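Peptidase S15/CocE/NonD (Thaumarchaeota archaeon SCGC AB-539-E09, PDB 4PF1) is a serine peptidase of the alpha/beta-hydrolase fold with aminopeptidase activity, probably cleaving residues from the N-terminal end of peptides. Local coordinates at residues Y407-E410 with D411-G415; V429-P432 with A433-V436; R462-A465 with S466-D469; S579-L583 with Y584-P588. One frame throughout, in Å; residues are numbered along the deposited sequence.

Contact 1: residues Y407-E410 with D411-G415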
loop_
_atom_site.group_PDB
_atom_site.type_symbol
_atom_site.label_atom_id
_atom_site.label_comp_id
_atom_site.label_asym_id
_atom_site.label_seq_id
_atom_site.Cartn_x
_atom_site.Cartn_y
_atom_site.Cartn_z
ATOM N N TYR A 407 -12.841 36.352 -18.346
ATOM C CA TYR A 407 -13.539 36.043 -19.604
ATOM C C TYR A 407 -13.036 34.790 -20.310
ATOM O O TYR A 407 -11.828 34.586 -20.420
ATOM C CB TYR A 407 -13.427 37.228 -20.583
ATOM C CG TYR A 407 -14.074 38.499 -20.085
ATOM C CD1 TYR A 407 -15.444 38.704 -20.214
ATOM C CD2 TYR A 407 -13.312 39.515 -19.516
ATOM C CE1 TYR A 407 -16.045 39.875 -19.762
ATOM C CE2 TYR A 407 -13.903 40.690 -19.057
ATOM C CZ TYR A 407 -15.271 40.870 -19.189
ATOM O OH TYR A 407 -15.864 42.028 -18.746
ATOM N N VAL A 408 -13.975 33.990 -20.871
ATOM C CA VAL A 408 -13.634 32.841 -21.723
ATOM C C VAL A 408 -13.288 33.418 -23.112
ATOM O O VAL A 408 -13.940 34.364 -23.552
ATOM C CB VAL A 408 -14.732 31.728 -21.778
ATOM C CG1 VAL A 408 -15.017 31.156 -20.388
ATOM C CG2 VAL A 408 -16.019 32.217 -22.444
ATOM N N GLN A 409 -12.209 32.933 -23.740
ATOM C CA GLN A 409 -11.735 33.493 -25.014
ATOM C C GLN A 409 -11.508 32.412 -26.083
ATOM O O GLN A 409 -11.614 31.218 -25.792
ATOM C CB GLN A 409 -10.425 34.285 -24.787
ATOM C CG GLN A 409 -10.550 35.458 -23.804
ATOM C CD GLN A 409 -9.219 35.965 -23.284
ATOM O OE1 GLN A 409 -8.176 35.303 -23.376
ATOM N NE2 GLN A 409 -9.236 37.144 -22.684
ATOM N N GLU A 410 -11.162 32.845 -27.317
ATOM C CA GLU A 410 -10.856 31.966 -28.449
ATOM C C GLU A 410 -9.569 31.158 -28.191
ATOM O O GLU A 410 -8.766 31.540 -27.335
ATOM C CB GLU A 410 -10.732 32.781 -29.760
ATOM C CG GLU A 410 -9.522 33.713 -29.818
ATOM C CD GLU A 410 -9.212 34.340 -31.167
ATOM O OE1 GLU A 410 -9.664 33.804 -32.205
ATOM O OE2 GLU A 410 -8.477 35.354 -31.184
ATOM N N ASP A 411 -9.382 30.044 -28.941
ATOM C CA ASP A 411 -8.226 29.134 -28.865
ATOM C C ASP A 411 -8.016 28.580 -27.428
ATOM O O ASP A 411 -6.872 28.399 -26.995
ATOM C CB ASP A 411 -6.934 29.817 -29.387
ATOM C CG ASP A 411 -7.045 30.398 -30.787
ATOM O OD1 ASP A 411 -7.346 29.628 -31.730
ATOM O OD2 ASP A 411 -6.788 31.614 -30.947
ATOM N N GLY A 412 -9.122 28.321 -26.721
ATOM C CA GLY A 412 -9.117 27.786 -25.357
ATOM C C GLY A 412 -8.427 28.663 -24.326
ATOM O O GLY A 412 -7.874 28.153 -23.346
ATOM N N LYS A 413 -8.448 29.991 -24.543
ATOM C CA LYS A 413 -7.799 30.955 -23.653
ATOM C C LYS A 413 -8.767 31.499 -22.606
ATOM O O LYS A 413 -9.982 31.510 -22.817
ATOM C CB LYS A 413 -7.191 32.123 -24.452
ATOM C CG LYS A 413 -6.005 31.740 -25.335
ATOM C CD LYS A 413 -5.372 32.974 -25.974
ATOM C CE LYS A 413 -4.378 32.624 -27.055
ATOM N NZ LYS A 413 -4.983 32.711 -28.412
ATOM N N LEU A 414 -8.208 31.976 -21.488
ATOM C CA LEU A 414 -8.928 32.591 -20.376
ATOM C C LEU A 414 -8.118 33.807 -19.916
ATOM O O LEU A 414 -6.930 33.669 -19.625
ATOM C CB LEU A 414 -9.096 31.556 -19.243
ATOM C CG LEU A 414 -10.021 31.915 -18.083
ATOM C CD1 LEU A 414 -11.490 31.776 -18.478
ATOM C CD2 LEU A 414 -9.739 31.027 -16.892
ATOM N N GLY A 415 -8.730 34.990 -19.942
ATOM C CA GLY A 415 -8.038 36.222 -19.571
ATOM C C GLY A 415 -8.929 37.368 -19.143
ATOM O O GLY A 415 -10.159 37.257 -19.176
HETATM O O HOH W 1 -12.107 28.835 -27.018
#
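With CG swung opposite its own backbone N (chi1 -170°), L414 carries CD1 back across to the preceding strand, where it rests 3.4 Å from Y407 O and 4.1 Å from V408 CG1. Q409 has its CG anti to the carbonyl carbon (chi1 -60°) and an extended chain beyond, which lays the terminal amide along the returning backbone: NE2 stops 3.5 Å from G415 CA, OE1 lies near CB of K413, and Q409 CB leans on K413 O. The amide makes no hydrogen bond to G415 N; NE2 instead gives a weak one to E417 O. NE2 comes this near because G415 has no side chain. The two segments form a beta hairpin of the C-terminal non-catalytic domain, strand 401-408 running antiparallel to 414-415 through a type I' turn from E410 to K413. Y407 and G415 are a hydrogen-bonded pair, with Y407 N to G415 O at 2.9 Å and G415 N to Y407 O at 3.2 Å. Next to the turn, Q409 N reaches K413 O at 2.8 Å, and K413 N closes the turn on E410 O at 3.2 Å, coming from above the carbonyl plane. A water accepts from G412 N and donates to Q409 O. Were Q409 replaced by an alanine, the amide's cover over G415 and its OE1 contact with K413 CB would go, and E417 O would probably lose its weak donor. At the tip, K413 NZ bridges to D411 OD2 at 3.3 Å, while V408 and L414 both lean on W473 of strand 471-474.

Contact 2: residues V429-P432 with A433-V436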
loop_
_atom_site.group_PDB
_atom_site.type_symbol
_atom_site.label_atom_id
_atom_site.label_comp_id
_atom_site.label_asym_id
_atom_site.label_seq_id
_atom_site.Cartn_x
_atom_site.Cartn_y
_atom_site.Cartn_z
ATOM N N VAL A 429 -21.480 18.967 -28.485
ATOM C CA VAL A 429 -22.727 18.216 -28.471
ATOM C C VAL A 429 -22.803 17.409 -27.174
ATOM O O VAL A 429 -21.892 16.632 -26.869
ATOM C CB VAL A 429 -22.900 17.319 -29.729
ATOM C CG1 VAL A 429 -24.194 16.508 -29.657
ATOM C CG2 VAL A 429 -22.860 18.152 -31.010
ATOM N N SER A 430 -23.883 17.612 -26.406
ATOM C CA SER A 430 -24.118 16.870 -25.177
ATOM C C SER A 430 -25.089 15.728 -25.456
ATOM O O SER A 430 -26.226 15.966 -25.882
ATOM C CB SER A 430 -24.652 17.788 -24.087
ATOM O OG SER A 430 -25.115 17.037 -22.976
ATOM N N ASP A 431 -24.632 14.490 -25.248
ATOM C CA ASP A 431 -25.431 13.302 -25.512
ATOM C C ASP A 431 -25.879 12.645 -24.193
ATOM O O ASP A 431 -25.057 12.044 -23.494
ATOM C CB ASP A 431 -24.635 12.310 -26.390
ATOM C CG ASP A 431 -25.391 11.060 -26.818
ATOM O OD1 ASP A 431 -26.628 11.015 -26.630
ATOM O OD2 ASP A 431 -24.751 10.140 -27.361
ATOM N N PRO A 432 -27.197 12.698 -23.868
ATOM C CA PRO A 432 -27.676 12.071 -22.619
ATOM C C PRO A 432 -27.500 10.545 -22.596
ATOM O O PRO A 432 -27.506 9.959 -21.517
ATOM C CB PRO A 432 -29.157 12.467 -22.567
ATOM C CG PRO A 432 -29.274 13.653 -23.480
ATOM C CD PRO A 432 -28.299 13.378 -24.575
ATOM N N ALA A 433 -27.315 9.901 -23.775
ATOM C CA ALA A 433 -27.062 8.452 -23.842
ATOM C C ALA A 433 -25.626 8.149 -23.370
ATOM O O ALA A 433 -25.341 7.032 -22.940
ATOM C CB ALA A 433 -27.281 7.936 -25.261
ATOM N N LYS A 434 -24.739 9.168 -23.418
ATOM C CA LYS A 434 -23.355 9.078 -22.941
ATOM C C LYS A 434 -23.070 10.221 -21.932
ATOM O O LYS A 434 -22.335 11.158 -22.258
ATOM C CB LYS A 434 -22.370 9.117 -24.123
ATOM C CG LYS A 434 -22.235 7.788 -24.848
ATOM C CD LYS A 434 -21.346 7.923 -26.064
ATOM C CE LYS A 434 -20.978 6.585 -26.638
ATOM N NZ LYS A 434 -20.441 6.712 -28.013
ATOM N N PRO A 435 -23.683 10.207 -20.716
ATOM C CA PRO A 435 -23.427 11.310 -19.775
ATOM C C PRO A 435 -21.985 11.326 -19.282
ATOM O O PRO A 435 -21.349 10.272 -19.172
ATOM C CB PRO A 435 -24.410 11.042 -18.632
ATOM C CG PRO A 435 -24.684 9.586 -18.697
ATOM C CD PRO A 435 -24.599 9.199 -20.137
ATOM N N VAL A 436 -21.466 12.523 -19.011
ATOM C CA VAL A 436 -20.100 12.711 -18.519
ATOM C C VAL A 436 -20.006 12.150 -17.074
ATOM O O VAL A 436 -20.782 12.565 -16.207
ATOM C CB VAL A 436 -19.658 14.206 -18.588
ATOM C CG1 VAL A 436 -18.198 14.366 -18.177
ATOM C CG2 VAL A 436 -19.889 14.792 -19.981
HETATM O O HOH W 2 -22.481 13.650 -23.443
#
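D431 holds the turn with two of its oxygens, one from the side chain and one from the main chain. OD1 accepts from A433 N at 3.1 Å, an Asx turn, and D431 O accepts from K434 N at 2.9 Å, closing a type I beta turn from D431 to K434. Turning CG anti to the backbone N (chi1 -176°) brings OD1 to the A433 amide, whose N stands above the carboxylate plane, and also sets OD1 3.4 Å from A433 CB. P432 sits at the second turn position, and its carbonyl oxygen lies 3.3 Å from P435 CD. A water links the two arms of the bend: it accepts from D431 N at 2.9 Å and lies 2.8 Å from K434 O, to which it can donate. Three more backbone atoms find partners further off, P432 O accepting from R586 NH1, P435 O taking the hydroxyl of Y232, and V436 N being matched by S579 OG. The K434 side chain runs extended, and although D431 is nearby, NZ stays 5.5 Å from OD2 and finds its strongest partner in V470 O of the second subunit. The turn thus leads strand 425-430, whose S430 pairs by backbone with A606, into the long loop before helix 462-465, and K434 carries it to the interface with the neighbouring copy.

Contact 3: residues R462-A465 with S466-D469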
loop_
_atom_site.group_PDB
_atom_site.type_symbol
_atom_site.label_atom_id
_atom_site.label_comp_id
_atom_site.label_asym_id
_atom_site.label_seq_id
_atom_site.Cartn_x
_atom_site.Cartn_y
_atom_site.Cartn_z
ATOM N N ARG A 462 -8.437 16.182 -15.630
ATOM C CA ARG A 462 -7.821 15.889 -16.928
ATOM C C ARG A 462 -8.664 14.887 -17.748
ATOM O O ARG A 462 -8.643 14.952 -18.980
ATOM C CB ARG A 462 -6.389 15.357 -16.753
ATOM C CG ARG A 462 -5.326 16.459 -16.740
ATOM C CD ARG A 462 -3.912 15.915 -16.615
ATOM N NE ARG A 462 -3.673 15.299 -15.309
ATOM C CZ ARG A 462 -2.473 15.139 -14.759
ATOM N NH1 ARG A 462 -1.384 15.554 -15.393
ATOM N NH2 ARG A 462 -2.355 14.574 -13.564
ATOM N N HIS A 463 -9.426 13.984 -17.062
ATOM C CA HIS A 463 -10.258 12.961 -17.713
ATOM C C HIS A 463 -11.426 13.578 -18.509
ATOM O O HIS A 463 -11.826 13.020 -19.530
ATOM C CB HIS A 463 -10.758 11.903 -16.702
ATOM C CG HIS A 463 -11.860 12.348 -15.785
ATOM N ND1 HIS A 463 -13.181 11.989 -16.018
ATOM C CD2 HIS A 463 -11.794 13.030 -14.617
ATOM C CE1 HIS A 463 -13.874 12.489 -15.005
ATOM N NE2 HIS A 463 -13.086 13.131 -14.142
ATOM N N THR A 464 -11.915 14.753 -18.082
ATOM C CA THR A 464 -12.976 15.470 -18.788
ATOM C C THR A 464 -12.379 16.490 -19.765
ATOM O O THR A 464 -13.032 16.847 -20.741
ATOM C CB THR A 464 -13.935 16.152 -17.797
ATOM O OG1 THR A 464 -13.186 16.931 -16.868
ATOM C CG2 THR A 464 -14.804 15.165 -17.058
ATOM N N ALA A 465 -11.137 16.949 -19.512
ATOM C CA ALA A 465 -10.454 17.951 -20.342
ATOM C C ALA A 465 -10.292 17.513 -21.808
ATOM O O ALA A 465 -10.420 18.351 -22.705
ATOM C CB ALA A 465 -9.092 18.277 -19.754
ATOM N N SER A 466 -10.001 16.214 -22.051
ATOM C CA SER A 466 -9.784 15.693 -23.407
ATOM C C SER A 466 -11.094 15.309 -24.106
ATOM O O SER A 466 -11.072 14.999 -25.298
ATOM C CB SER A 466 -8.848 14.490 -23.374
ATOM O OG SER A 466 -9.429 13.411 -22.658
ATOM N N ARG A 467 -12.226 15.324 -23.370
ATOM C CA ARG A 467 -13.541 14.936 -23.904
ATOM C C ARG A 467 -14.107 15.987 -24.857
ATOM O O ARG A 467 -14.018 17.184 -24.580
ATOM C CB ARG A 467 -14.536 14.684 -22.767
ATOM C CG ARG A 467 -14.321 13.372 -22.024
ATOM C CD ARG A 467 -15.382 13.163 -20.956
ATOM N NE ARG A 467 -16.711 12.934 -21.534
ATOM C CZ ARG A 467 -17.314 11.750 -21.583
ATOM N NH1 ARG A 467 -16.730 10.677 -21.061
ATOM N NH2 ARG A 467 -18.517 11.633 -22.129
ATOM N N THR A 468 -14.737 15.531 -25.955
ATOM C CA THR A 468 -15.317 16.415 -26.975
ATOM C C THR A 468 -16.646 17.030 -26.516
ATOM O O THR A 468 -17.064 18.040 -27.082
ATOM C CB THR A 468 -15.481 15.679 -28.307
ATOM O OG1 THR A 468 -16.174 14.451 -28.090
ATOM C CG2 THR A 468 -14.146 15.415 -29.000
ATOM N N ASP A 469 -17.298 16.440 -25.483
ATOM C CA ASP A 469 -18.563 16.955 -24.935
ATOM C C ASP A 469 -18.301 17.860 -23.695
ATOM O O ASP A 469 -19.190 18.056 -22.863
ATOM C CB ASP A 469 -19.534 15.793 -24.597
ATOM C CG ASP A 469 -19.008 14.752 -23.616
ATOM O OD1 ASP A 469 -17.799 14.792 -23.294
ATOM O OD2 ASP A 469 -19.796 13.875 -23.204
HETATM O O HOH W 3 -7.894 12.959 -20.491
#
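The C-terminal end of the short helix 462-465 is where R467 folds back on T464: R467 N donates to T464 O at 3.1 Å, entering well above the carbonyl plane rather than along a lone pair. The arginine's aliphatic part follows the same course, its CB 3.3 Å from T464 O and its CG 3.5 Å from H463 O, so methylenes lie against the carbonyl oxygens of H463 and T464. R462 O, one turn before S466, receives a hydrogen bond from a water at 2.6 Å, which also meets S466 OG at 2.7 Å; the S466 hydroxyl, set between its backbone N and carbonyl carbon (chi1 64°), faces that water. This is the exit from the helix into the loop before strand 471-474. Within the loop R467 grips D469 side-on with two nitrogens, NE to OD1 at 2.8 Å and NH2 to OD2 at 2.8 Å, the carboxylate lying at the edge of the guanidinium. This bidentate salt bridge, two near-coplanar hydrogen bonds, limits how far either flat group can turn. At the subunit interface NH2 also donates to S466 O of the second subunit, and T468 OG1 is hydrogen-bonded to T468 OG1 of that same neighbour.

Contact 4: residues S579-L583 with Y584-P588; sequences SWFPL and YDRNP
W580 and Y584 meet through both backbone and rings. Of the hydrogen bonds, Y584 N to W580 O, 3.0 Å, spans four residues and closes an alpha-turn that contains the cis peptide between F581 and P582; the donor lies in the carbonyl plane. A water bridges the same turn, accepting from W580 N and donating to Y584 O. Among aromatic contacts, the six-membered ring of W580 and the Y584 ring are nearly parallel (13°) but slid apart, with centroids 5.7 Å apart, so they hardly overlap and touch instead through W580 CE3 and Y584 CE1 at 3.6 Å. L583, its CG anti to the backbone N (chi1 179°), runs beside the tyrosine and sets CG 3.9 Å from Y584 CE1. A methylene meets a ring where R586 CG lies 3.5 Å from F581 CD1. A serine in place of Y584 would probably leave W580 CE3 and L583 without their apolar neighbour and R203 without the hydroxyl it binds. The guanidinium of R586 donates to G239 O. The loop lies buried, with F581 against helices 204-215 and 231-238, and W580 and Y584 against I532 of strand 525-534.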
loop_
_atom_site.group_PDB
_atom_site.type_symbol
_atom_site.label_atom_id
_atom_site.label_comp_id
_atom_site.label_asym_id
_atom_site.label_seq_id
_atom_site.Cartn_x
_atom_site.Cartn_y
_atom_site.Cartn_z
ATOM N N SER A 579 -23.534 17.449 -18.053
ATOM C CA SER A 579 -23.898 16.301 -17.218
ATOM C C SER A 579 -22.806 16.029 -16.182
ATOM O O SER A 579 -21.643 16.371 -16.402
ATOM C CB SER A 579 -24.163 15.058 -18.067
ATOM O OG SER A 579 -23.096 14.765 -18.950
ATOM N N TRP A 580 -23.204 15.457 -15.035
ATOM C CA TRP A 580 -22.359 15.136 -13.876
ATOM C C TRP A 580 -22.953 13.877 -13.239
ATOM O O TRP A 580 -23.579 13.937 -12.181
ATOM C CB TRP A 580 -22.383 16.333 -12.901
ATOM C CG TRP A 580 -21.052 16.892 -12.494
ATOM C CD1 TRP A 580 -19.814 16.455 -12.870
ATOM C CD2 TRP A 580 -20.836 17.987 -11.594
ATOM N NE1 TRP A 580 -18.838 17.219 -12.268
ATOM C CE2 TRP A 580 -19.438 18.161 -11.471
ATOM C CE3 TRP A 580 -21.691 18.847 -10.882
ATOM C CZ2 TRP A 580 -18.878 19.165 -10.671
ATOM C CZ3 TRP A 580 -21.134 19.839 -10.088
ATOM C CH2 TRP A 580 -19.744 19.985 -9.982
ATOM N N PHE A 581 -22.794 12.744 -13.932
ATOM C CA PHE A 581 -23.460 11.466 -13.676
ATOM C C PHE A 581 -22.553 10.409 -12.985
ATOM O O PHE A 581 -21.355 10.390 -13.248
ATOM C CB PHE A 581 -23.945 10.933 -15.041
ATOM C CG PHE A 581 -25.042 9.908 -15.003
ATOM C CD1 PHE A 581 -26.359 10.284 -14.770
ATOM C CD2 PHE A 581 -24.762 8.561 -15.201
ATOM C CE1 PHE A 581 -27.377 9.328 -14.712
ATOM C CE2 PHE A 581 -25.781 7.606 -15.147
ATOM C CZ PHE A 581 -27.084 7.998 -14.908
ATOM N N PRO A 582 -23.085 9.497 -12.116
ATOM C CA PRO A 582 -24.495 9.297 -11.721
ATOM C C PRO A 582 -24.952 10.113 -10.509
ATOM O O PRO A 582 -26.118 9.997 -10.128
ATOM C CB PRO A 582 -24.544 7.798 -11.419
ATOM C CG PRO A 582 -23.190 7.505 -10.839
ATOM C CD PRO A 582 -22.219 8.458 -11.517
ATOM N N LEU A 583 -24.049 10.918 -9.895
ATOM C CA LEU A 583 -24.376 11.759 -8.732
ATOM C C LEU A 583 -25.629 12.587 -9.024
ATOM O O LEU A 583 -26.581 12.538 -8.252
ATOM C CB LEU A 583 -23.183 12.667 -8.350
ATOM C CG LEU A 583 -23.373 13.643 -7.157
ATOM C CD1 LEU A 583 -23.919 12.927 -5.900
ATOM C CD2 LEU A 583 -22.078 14.347 -6.827
ATOM N N TYR A 584 -25.656 13.266 -10.181
ATOM C CA TYR A 584 -26.825 14.021 -10.623
ATOM C C TYR A 584 -27.547 13.257 -11.716
ATOM O O TYR A 584 -26.894 12.668 -12.580
ATOM C CB TYR A 584 -26.419 15.417 -11.125
ATOM C CG TYR A 584 -25.871 16.303 -10.033
ATOM C CD1 TYR A 584 -24.506 16.348 -9.762
ATOM C CD2 TYR A 584 -26.720 17.065 -9.237
ATOM C CE1 TYR A 584 -24.000 17.140 -8.735
ATOM C CE2 TYR A 584 -26.222 17.876 -8.220
ATOM C CZ TYR A 584 -24.863 17.897 -7.961
ATOM O OH TYR A 584 -24.373 18.684 -6.953
ATOM N N ASP A 585 -28.895 13.256 -11.693
ATOM C CA ASP A 585 -29.655 12.598 -12.756
ATOM C C ASP A 585 -29.509 13.412 -14.054
ATOM O O ASP A 585 -29.217 14.611 -13.999
ATOM C CB ASP A 585 -31.136 12.391 -12.367
ATOM C CG ASP A 585 -31.961 13.645 -12.134
ATOM O OD1 ASP A 585 -31.366 14.729 -11.960
ATOM O OD2 ASP A 585 -33.199 13.533 -12.076
ATOM N N ARG A 586 -29.629 12.750 -15.209
ATOM C CA ARG A 586 -29.459 13.415 -16.502
ATOM C C ARG A 586 -30.594 14.351 -16.815
ATOM O O ARG A 586 -31.763 14.013 -16.593
ATOM C CB ARG A 586 -29.368 12.395 -17.645
ATOM C CG ARG A 586 -28.247 11.388 -17.527
ATOM C CD ARG A 586 -28.457 10.231 -18.481
ATOM N NE ARG A 586 -29.747 9.561 -18.279
ATOM C CZ ARG A 586 -30.477 9.036 -19.258
ATOM N NH1 ARG A 586 -30.061 9.101 -20.515
ATOM N NH2 ARG A 586 -31.633 8.449 -18.988
ATOM N N ASN A 587 -30.263 15.498 -17.407
ATOM C CA ASN A 587 -31.276 16.384 -17.940
ATOM C C ASN A 587 -31.687 15.797 -19.297
ATOM O O ASN A 587 -30.805 15.460 -20.096
ATOM C CB ASN A 587 -30.752 17.817 -18.072
ATOM C CG ASN A 587 -31.840 18.828 -18.341
ATOM O OD1 ASN A 587 -32.521 18.794 -19.372
ATOM N ND2 ASN A 587 -32.027 19.753 -17.415
ATOM N N PRO A 588 -33.001 15.589 -19.559
ATOM C CA PRO A 588 -33.406 14.988 -20.849
ATOM C C PRO A 588 -33.014 15.834 -22.063
ATOM O O PRO A 588 -32.861 15.297 -23.159
ATOM C CB PRO A 588 -34.932 14.869 -20.726
ATOM C CG PRO A 588 -35.217 14.976 -19.261
ATOM C CD PRO A 588 -34.173 15.884 -18.712
HETATM O O HOH W 4 -25.880 14.184 -14.991
#

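In the fold
From the N terminus the four contacts, all within the C-terminal non-catalytic domain, come in series, each closing a local turn, and none nests or crosses. Contact 1 closes the hairpin of strands 401-408 and 414-415, and contact 2 the bend after strand 425-430, which belongs to the same sheet. Contact 3 closes the end of helix 462-465 ahead of strand 471-474, and contact 4 a loop between strands 571-577 and 606-625. Contacts 2 and 3 touch through V436 with T464 and D469, and both meet the second subunit. Contacts 2 and 4 are joined by two probable hydrogen bonds, from S579 and R586, and by P435 against F581. Contact 1 stands apart, about 17 Å from contact 3 between centres.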